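Local coordinates for protein endoglucanase (Komagataeibacter sucrofermentans, PDB 6VC5) that probably cleaves internal beta-1,4-glucosidic linkages in cellulose and related beta-glucans, as an endoglucanase of glycoside hydrolase family 8, at residues A[88-91]-A[92-95]; A[152-155]-A[156-159]; A[271-274]-A[275-278]; A[299-302]-A[303-307]. All coordinates share one frame; numbering follows the deposited sequence.

Interaction 1. Residues A[88-91]-A[92-95]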
loop_
_atom_site.group_PDB
_atom_site.type_symbol
_atom_site.label_atom_id
_atom_site.label_comp_id
_atom_site.label_asym_id
_atom_site.label_seq_id
_atom_site.Cartn_x
_atom_site.Cartn_y
_atom_site.Cartn_z
ATOM N N ASN A 88 -6.946 -6.353 -11.382
ATOM C CA ASN A 88 -6.959 -5.504 -10.203
ATOM C C ASN A 88 -5.587 -5.496 -9.541
ATOM O O ASN A 88 -4.706 -6.311 -9.850
ATOM C CB ASN A 88 -8.006 -6.010 -9.211
ATOM C CG ASN A 88 -7.619 -7.342 -8.622
ATOM O OD1 ASN A 88 -7.476 -8.333 -9.351
ATOM N ND2 ASN A 88 -7.415 -7.372 -7.299
ATOM N N ALA A 89 -5.407 -4.540 -8.636
ATOM C CA ALA A 89 -4.248 -4.483 -7.755
ATOM C C ALA A 89 -4.783 -4.470 -6.333
ATOM O O ALA A 89 -5.483 -3.531 -5.934
ATOM C CB ALA A 89 -3.383 -3.246 -8.019
ATOM N N THR A 90 -4.449 -5.507 -5.569
ATOM C CA THR A 90 -5.084 -5.692 -4.272
ATOM C C THR A 90 -4.788 -4.545 -3.307
ATOM O O THR A 90 -5.622 -4.235 -2.447
ATOM C CB THR A 90 -4.651 -7.048 -3.724
ATOM O OG1 THR A 90 -5.092 -8.068 -4.630
ATOM C CG2 THR A 90 -5.274 -7.323 -2.358
ATOM N N ASP A 91 -3.633 -3.881 -3.433
ATOM C CA ASP A 91 -3.377 -2.760 -2.537
ATOM C C ASP A 91 -4.313 -1.595 -2.830
ATOM O O ASP A 91 -4.788 -0.936 -1.902
ATOM C CB ASP A 91 -1.893 -2.366 -2.524
ATOM C CG ASP A 91 -1.406 -1.757 -3.827
ATOM O OD1 ASP A 91 -1.927 -2.095 -4.910
ATOM O OD2 ASP A 91 -0.440 -0.958 -3.749
ATOM N N GLY A 92 -4.616 -1.349 -4.108
ATOM C CA GLY A 92 -5.620 -0.346 -4.431
ATOM C C GLY A 92 -6.985 -0.687 -3.864
ATOM O O GLY A 92 -7.653 0.159 -3.257
ATOM N N ASP A 93 -7.412 -1.942 -4.035
ATOM C CA ASP A 93 -8.684 -2.385 -3.462
ATOM C C ASP A 93 -8.728 -2.132 -1.953
ATOM O O ASP A 93 -9.716 -1.599 -1.423
ATOM C CB ASP A 93 -8.901 -3.876 -3.753
ATOM C CG ASP A 93 -8.801 -4.236 -5.246
ATOM O OD1 ASP A 93 -9.215 -3.436 -6.111
ATOM O OD2 ASP A 93 -8.332 -5.357 -5.556
ATOM N N LEU A 94 -7.648 -2.485 -1.242
ATOM C CA LEU A 94 -7.632 -2.370 0.218
ATOM C C LEU A 94 -7.536 -0.919 0.685
ATOM O O LEU A 94 -8.082 -0.576 1.741
ATOM C CB LEU A 94 -6.457 -3.175 0.781
ATOM C CG LEU A 94 -6.656 -4.687 0.751
ATOM C CD1 LEU A 94 -5.367 -5.372 1.177
ATOM C CD2 LEU A 94 -7.829 -5.148 1.619
ATOM N N LEU A 95 -6.845 -0.062 -0.075
ATOM C CA LEU A 95 -6.766 1.358 0.276
ATOM C C LEU A 95 -8.114 2.047 0.110
ATOM O O LEU A 95 -8.527 2.837 0.973
ATOM C CB LEU A 95 -5.707 2.045 -0.588
ATOM C CG LEU A 95 -4.260 1.718 -0.223
ATOM C CD1 LEU A 95 -3.388 2.062 -1.426
ATOM C CD2 LEU A 95 -3.809 2.479 1.018
HETATM O O HOH W 1 -7.380 -2.478 -8.103
#
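Asn88 and Asp93 meet across the opening turn of helix 90-106, one of the helices of the (alpha/alpha)6 barrel on which family 8 glycoside hydrolases are built. Their side chains cross at about a right angle, yet the amide and carboxylate planes lie only 12° apart. Along with this near-coplanarity, Asn88 ND2 gives its N-H almost within the amide plane and meets Asp93 OD2 at 2.8 Å, nearly end-on to that C-O bond. The Asp93 torsion explains the reach: CG stands anti to the carbonyl carbon (chi1 -54°), which turns the carboxylate back alongside Ala89 O, within reach of the Asn88 amide. Asparagine suits its place because the amide serves two sides, its OD1 accepting from the backbone N of Ala141.

Asp93 N donates to Ala89 O, the carbonyl of the N-cap residue, at 3.1 Å. One residue along, Thr90 and Leu94, a turn apart, lie side by side and point the same way, with the methyl CG2 of Thr90 4.0 Å from CD1 of Leu94. The threonine can be both apolar and polar here, since its OG1 turns to Leu138 O. Asp91 OD1 makes a weak bond to the N-H of Gly92, while CG of Leu95 packs on Asp91 O. The other carboxylate oxygen of Asp93, OD1, accepts from Phe71 N and probably from water 1, and this same water accepts from Ala89 N at 2.9 Å.

Interaction 2. Residues A[152-155]-A[156-159]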
loop_
_atom_site.group_PDB
_atom_site.type_symbol
_atom_site.label_atom_id
_atom_site.label_comp_id
_atom_site.label_asym_id
_atom_site.label_seq_id
_atom_site.Cartn_x
_atom_site.Cartn_y
_atom_site.Cartn_z
ATOM N N LEU A 152 3.802 -13.071 -4.455
ATOM C CA LEU A 152 3.170 -12.162 -3.519
ATOM C C LEU A 152 3.920 -10.842 -3.505
ATOM O O LEU A 152 5.143 -10.797 -3.687
ATOM C CB LEU A 152 3.166 -12.751 -2.090
ATOM C CG LEU A 152 2.561 -14.138 -1.905
ATOM C CD1 LEU A 152 2.660 -14.559 -0.433
ATOM C CD2 LEU A 152 1.113 -14.150 -2.375
ATOM N N ASN A 153 3.185 -9.763 -3.297
ATOM C CA ASN A 153 3.786 -8.466 -3.018
ATOM C C ASN A 153 3.488 -8.177 -1.552
ATOM O O ASN A 153 2.335 -7.932 -1.188
ATOM C CB ASN A 153 3.210 -7.403 -3.945
ATOM C CG ASN A 153 3.981 -6.124 -3.888
ATOM O OD1 ASN A 153 4.314 -5.648 -2.802
ATOM N ND2 ASN A 153 4.303 -5.565 -5.051
ATOM N N LEU A 154 4.521 -8.231 -0.706
ATOM C CA LEU A 154 4.288 -8.091 0.732
ATOM C C LEU A 154 3.791 -6.693 1.086
ATOM O O LEU A 154 3.075 -6.518 2.072
ATOM C CB LEU A 154 5.565 -8.452 1.504
ATOM C CG LEU A 154 6.033 -9.904 1.311
ATOM C CD1 LEU A 154 7.351 -10.144 2.029
ATOM C CD2 LEU A 154 4.956 -10.875 1.783
ATOM N N SER A 155 4.137 -5.685 0.283
ATOM C CA SER A 155 3.639 -4.336 0.514
ATOM C C SER A 155 2.158 -4.193 0.210
ATOM O O SER A 155 1.586 -3.142 0.511
ATOM C CB SER A 155 4.418 -3.311 -0.324
ATOM O OG SER A 155 4.006 -3.316 -1.687
ATOM N N TYR A 156 1.522 -5.203 -0.394
ATOM C CA TYR A 156 0.081 -5.123 -0.583
ATOM C C TYR A 156 -0.680 -5.562 0.658
ATOM O O TYR A 156 -1.911 -5.438 0.685
ATOM C CB TYR A 156 -0.384 -5.940 -1.799
ATOM C CG TYR A 156 -0.010 -5.381 -3.165
ATOM C CD1 TYR A 156 0.977 -4.404 -3.313
ATOM C CD2 TYR A 156 -0.635 -5.845 -4.312
ATOM C CE1 TYR A 156 1.333 -3.917 -4.571
ATOM C CE2 TYR A 156 -0.289 -5.367 -5.568
ATOM C CZ TYR A 156 0.687 -4.410 -5.697
ATOM O OH TYR A 156 1.019 -3.939 -6.951
ATOM N N TYR A 157 0.016 -6.075 1.679
ATOM C CA TYR A 157 -0.589 -6.333 2.986
ATOM C C TYR A 157 -0.725 -4.990 3.691
ATOM O O TYR A 157 0.089 -4.594 4.534
ATOM C CB TYR A 157 0.263 -7.297 3.798
ATOM C CG TYR A 157 0.093 -8.753 3.439
ATOM C CD1 TYR A 157 -0.710 -9.586 4.207
ATOM C CD2 TYR A 157 0.751 -9.297 2.342
ATOM C CE1 TYR A 157 -0.857 -10.926 3.893
ATOM C CE2 TYR A 157 0.609 -10.639 2.015
ATOM C CZ TYR A 157 -0.194 -11.448 2.799
ATOM O OH TYR A 157 -0.328 -12.782 2.473
ATOM N N VAL A 158 -1.764 -4.259 3.303
ATOM C CA VAL A 158 -2.056 -2.959 3.894
ATOM C C VAL A 158 -2.644 -3.246 5.268
ATOM O O VAL A 158 -3.869 -3.315 5.442
ATOM C CB VAL A 158 -2.995 -2.151 2.978
ATOM C CG1 VAL A 158 -3.310 -0.773 3.576
ATOM C CG2 VAL A 158 -2.386 -2.001 1.576
ATOM N N MET A 159 -1.767 -3.445 6.247
ATOM C CA MET A 159 -2.207 -4.016 7.517
ATOM C C MET A 159 -3.316 -3.229 8.215
ATOM O O MET A 159 -4.244 -3.872 8.730
ATOM C CB MET A 159 -1.001 -4.321 8.420
ATOM C CG MET A 159 -0.120 -5.486 7.923
ATOM S SD MET A 159 -0.947 -7.110 7.889
ATOM C CE MET A 159 0.474 -8.241 7.837
HETATM O O HOH W 2 3.110 -4.706 4.339
#
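Tyr156 lies with one ring face against Asn153: CB of Asn153 stands over the middle of the ring in a CH-pi contact, 3.9 Å from its centroid, and the amide continues the stack with its plane tilted only 15° from the ring. The asparagine CG sits anti to its own backbone N (chi1 -169°), which carries the amide out over the CD1-CE1 side, where ND2 comes to 3.4 Å from Tyr156 CE1. Both ends of this buried amide find partners. ND2 donates to Asp222, whereas OD1 receives the hydroxyl of Ser155, OG to OD1 2.6 Å, and a weak Asx-turn bond from the N-H of Ser155. Asparagine fits because it offers a flat surface, a donor and an acceptor together.

The backbone beneath is a short 3-10 turn between strand 149-152 and helix 159-169, with Tyr156 N bonded to Asn153 O at 3.0 Å and Tyr157 N to Leu154 O at 3.1 Å.

Tyr157 turns a ring edge to this turn, its CD2 lying 3.6 Å from Leu154 O, and its OH accepts from Leu137 N. Tyr157 is also the centre of an inverse gamma turn, and water 2 donates to both Leu154 O and Tyr157 O.

Interaction 3. Residues A[271-274]-A[275-278]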
loop_
_atom_site.group_PDB
_atom_site.type_symbol
_atom_site.label_atom_id
_atom_site.label_comp_id
_atom_site.label_asym_id
_atom_site.label_seq_id
_atom_site.Cartn_x
_atom_site.Cartn_y
_atom_site.Cartn_z
ATOM N N ASN A 271 20.220 8.329 -4.517
ATOM C CA ASN A 271 19.571 8.193 -3.223
ATOM C C ASN A 271 18.054 8.186 -3.393
ATOM O O ASN A 271 17.502 8.614 -4.412
ATOM C CB ASN A 271 19.976 9.332 -2.283
ATOM C CG ASN A 271 21.477 9.416 -2.059
ATOM O OD1 ASN A 271 22.148 8.421 -1.766
ATOM N ND2 ASN A 271 22.007 10.629 -2.169
ATOM N N ALA A 272 17.388 7.692 -2.356
ATOM C CA ALA A 272 15.948 7.591 -2.326
ATOM C C ALA A 272 15.301 8.967 -2.230
ATOM O O ALA A 272 15.934 9.938 -1.809
ATOM C CB ALA A 272 15.558 6.796 -1.087
ATOM N N PRO A 273 14.027 9.070 -2.598
ATOM C CA PRO A 273 13.290 10.317 -2.376
ATOM C C PRO A 273 12.963 10.507 -0.905
ATOM O O PRO A 273 13.111 9.578 -0.094
ATOM C CB PRO A 273 12.011 10.099 -3.191
ATOM C CG PRO A 273 11.786 8.616 -3.084
ATOM C CD PRO A 273 13.170 8.016 -3.177
ATOM N N PRO A 274 12.493 11.701 -0.525
ATOM C CA PRO A 274 12.184 11.971 0.892
ATOM C C PRO A 274 11.145 11.054 1.501
ATOM O O PRO A 274 11.148 10.884 2.727
ATOM C CB PRO A 274 11.681 13.423 0.875
ATOM C CG PRO A 274 12.285 14.023 -0.338
ATOM C CD PRO A 274 12.450 12.925 -1.346
ATOM N N GLY A 275 10.247 10.468 0.710
ATOM C CA GLY A 275 9.300 9.530 1.291
ATOM C C GLY A 275 9.965 8.358 1.994
ATOM O O GLY A 275 9.431 7.834 2.983
ATOM N N TYR A 276 11.127 7.900 1.497
ATOM C CA TYR A 276 11.802 6.827 2.225
ATOM C C TYR A 276 12.291 7.314 3.579
ATOM O O TYR A 276 12.303 6.558 4.555
ATOM C CB TYR A 276 13.039 6.331 1.482
ATOM C CG TYR A 276 12.838 5.373 0.350
ATOM C CD1 TYR A 276 11.786 5.509 -0.553
ATOM C CD2 TYR A 276 13.752 4.346 0.137
ATOM C CE1 TYR A 276 11.650 4.625 -1.634
ATOM C CE2 TYR A 276 13.626 3.465 -0.941
ATOM C CZ TYR A 276 12.578 3.614 -1.821
ATOM O OH TYR A 276 12.445 2.755 -2.890
ATOM N N LEU A 277 12.776 8.552 3.634
ATOM C CA LEU A 277 13.206 9.111 4.908
ATOM C C LEU A 277 12.038 9.197 5.877
ATOM O O LEU A 277 12.206 8.963 7.078
ATOM C CB LEU A 277 13.834 10.487 4.677
ATOM C CG LEU A 277 14.290 11.293 5.884
ATOM C CD1 LEU A 277 15.377 10.562 6.621
ATOM C CD2 LEU A 277 14.783 12.645 5.417
ATOM N N ALA A 278 10.844 9.521 5.367
ATOM C CA ALA A 278 9.656 9.511 6.215
ATOM C C ALA A 278 9.418 8.129 6.818
ATOM O O ALA A 278 9.177 8.002 8.022
ATOM C CB ALA A 278 8.445 9.962 5.404
#
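Gly275 follows directly on Pro274. With no side chain, it allows a close approach by helix 300-313, and its N-H probably bonds to Ser302 OG.

Tyr276 carries most of the side-chain contact. CB of Ala272 sits over one face of the ring in a CH-pi contact, 3.7 Å from the centroid and 30° off the normal, displaced towards the CG-CD2 bond. Pro273 comes up obliquely, its CD 3.9 Å from Tyr276 CD1. The ring reaches back over these residues because CG is anti to the carbonyl carbon (chi1 -80°), and its OH is hydrogen-bonded to Gly258 O. A valine in place of Tyr276 would probably leave the Ala272 methyl without an aromatic face and Gly258 O without its hydroxyl partner. Tyr276 N donates to Pro273 O at 3.0 Å.

Leu277 brings only its CB close, 3.3 Å from Pro274 O. Ala278 N donates to that same oxygen at 3.0 Å.

Pro274 suits this place, because a first-turn residue has no carbonyl of an earlier turn for a backbone N-H to meet; with the passage from an i+3 to an i+4 bond, the arrangement is that of a helix N-terminus, here of helix 274-282.

Interaction 4. Residues A[299-302]-A[303-307]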
loop_
_atom_site.group_PDB
_atom_site.type_symbol
_atom_site.label_atom_id
_atom_site.label_comp_id
_atom_site.label_asym_id
_atom_site.label_seq_id
_atom_site.Cartn_x
_atom_site.Cartn_y
_atom_site.Cartn_z
ATOM N N ASP A 299 8.475 14.374 -6.484
ATOM C CA ASP A 299 7.561 13.739 -7.421
ATOM C C ASP A 299 6.353 13.189 -6.677
ATOM O O ASP A 299 6.295 13.179 -5.444
ATOM C CB ASP A 299 8.251 12.654 -8.272
ATOM C CG ASP A 299 8.841 11.504 -7.441
ATOM O OD1 ASP A 299 8.488 11.332 -6.259
ATOM O OD2 ASP A 299 9.668 10.742 -7.996
ATOM N N TYR A 300 5.391 12.713 -7.465
ATOM C CA TYR A 300 4.158 12.159 -6.920
ATOM C C TYR A 300 4.422 10.960 -6.010
ATOM O O TYR A 300 3.807 10.837 -4.943
ATOM C CB TYR A 300 3.257 11.756 -8.084
ATOM C CG TYR A 300 2.091 10.911 -7.691
ATOM C CD1 TYR A 300 0.910 11.498 -7.270
ATOM C CD2 TYR A 300 2.167 9.527 -7.727
ATOM C CE1 TYR A 300 -0.167 10.726 -6.897
ATOM C CE2 TYR A 300 1.091 8.747 -7.352
ATOM C CZ TYR A 300 -0.077 9.358 -6.941
ATOM O OH TYR A 300 -1.159 8.592 -6.569
ATOM N N TYR A 301 5.296 10.043 -6.428
ATOM C CA TYR A 301 5.550 8.860 -5.610
ATOM C C TYR A 301 5.975 9.261 -4.203
ATOM O O TYR A 301 5.468 8.734 -3.204
ATOM C CB TYR A 301 6.648 8.005 -6.256
ATOM C CG TYR A 301 7.066 6.875 -5.355
ATOM C CD1 TYR A 301 6.392 5.663 -5.373
ATOM C CD2 TYR A 301 8.109 7.035 -4.452
ATOM C CE1 TYR A 301 6.753 4.630 -4.519
ATOM C CE2 TYR A 301 8.473 6.025 -3.603
ATOM C CZ TYR A 301 7.793 4.822 -3.646
ATOM O OH TYR A 301 8.165 3.824 -2.793
ATOM N N SER A 302 6.928 10.182 -4.114
ATOM C CA SER A 302 7.452 10.583 -2.814
ATOM C C SER A 302 6.382 11.297 -1.994
ATOM O O SER A 302 6.276 11.090 -0.775
ATOM C CB SER A 302 8.657 11.501 -3.023
ATOM O OG SER A 302 9.295 11.778 -1.793
ATOM N N ALA A 303 5.574 12.138 -2.645
ATOM C CA ALA A 303 4.528 12.868 -1.936
ATOM C C ALA A 303 3.505 11.918 -1.310
ATOM O O ALA A 303 3.109 12.089 -0.153
ATOM C CB ALA A 303 3.840 13.849 -2.886
ATOM N N ALA A 304 3.067 10.905 -2.061
ATOM C CA ALA A 304 2.098 9.962 -1.521
ATOM C C ALA A 304 2.681 9.157 -0.361
ATOM O O ALA A 304 2.003 8.943 0.651
ATOM C CB ALA A 304 1.573 9.046 -2.631
ATOM N N LEU A 305 3.937 8.720 -0.481
ATOM C CA LEU A 305 4.547 7.953 0.603
ATOM C C LEU A 305 4.722 8.803 1.861
ATOM O O LEU A 305 4.497 8.325 2.983
ATOM C CB LEU A 305 5.884 7.372 0.131
ATOM C CG LEU A 305 6.631 6.454 1.101
ATOM C CD1 LEU A 305 5.806 5.232 1.499
ATOM C CD2 LEU A 305 7.934 6.012 0.450
ATOM N N THR A 306 5.117 10.067 1.690
ATOM C CA THR A 306 5.233 10.978 2.820
ATOM C C THR A 306 3.881 11.190 3.495
ATOM O O THR A 306 3.782 11.142 4.726
ATOM C CB THR A 306 5.831 12.297 2.328
ATOM O OG1 THR A 306 7.128 12.045 1.768
ATOM C CG2 THR A 306 5.981 13.304 3.484
ATOM N N MET A 307 2.815 11.380 2.705
ATOM C CA MET A 307 1.484 11.514 3.290
ATOM C C MET A 307 1.091 10.277 4.093
ATOM O O MET A 307 0.518 10.400 5.184
ATOM C CB MET A 307 0.436 11.769 2.209
ATOM C CG MET A 307 0.357 13.169 1.673
ATOM S SD MET A 307 -0.319 14.441 2.790
ATOM C CE MET A 307 -1.107 13.564 4.150
HETATM O O HOH W 3 8.085 13.866 -0.263
#
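Asp299 caps the N-terminus of helix 300-313, and Asp299 O accepts from Ala303 N at 3.1 Å, the first i+4 bond of the helix. Its carboxylate makes the classical N-cap bond, OD1 accepting from Ser302 N at 2.9 Å. Aspartate suits the position because its short arm can fold back to an N-H of the first turn, and its negative charge is probably favoured by the helix dipole.

Tyr300 gives its carbonyl to Ala304 N in a nearly straight bond. Its ring points off the helix to an edge-to-face contact with Tyr15 of helix 4-15, and the small Ala303 and Ala304 let that helix approach closely.

Tyr301 and Leu305, one turn apart, lie side by side and point the same way, since CG is anti to the backbone N in both (chi1 172° and -176°). CD2 of Leu305 comes up obliquely to the ring, 4.1 Å from Tyr301 CE2 and 3.9 Å from Tyr301 OH. That hydroxyl is hydrogen-bonded to the backbone O of Tyr221.

Ser302 O is gripped twice by Thr306, from opposite faces of the carbonyl plane: by the backbone N at 2.9 Å and by OG1 at 2.8 Å. Threonine suits this site because it can turn OG1 back to the carbonyl one turn earlier. A valine at Thr306 would probably leave Ser302 O with the backbone N-H as its sole partner from that residue and water 3 without the threonine hydroxyl it donates to. Ser302 OG is also hydrogen-bonded to Gly275 N of helix 274-282, and water 3 lies 2.9 Å from Ser302 OG.

The four contacts follow one another along the chain, and three of them lie at helix starts: interaction 1 on helix 90-106, interaction 3 on helix 274-282 and interaction 4 on helix 300-313. Interaction 2 shapes the connection from strand 149-152 to helix 159-169. They fall into two pairs. Interactions 1 and 2, with centres about 10 Å apart, touch where Asp91 and Leu94 pack on Tyr156. Interactions 3 and 4, about 9 Å between centres, join two successive helices through Gly275 and Ser302. The two pairs lie in separate regions of the same helical barrel, with centres about 18 to 23 Å apart and nothing touching between them.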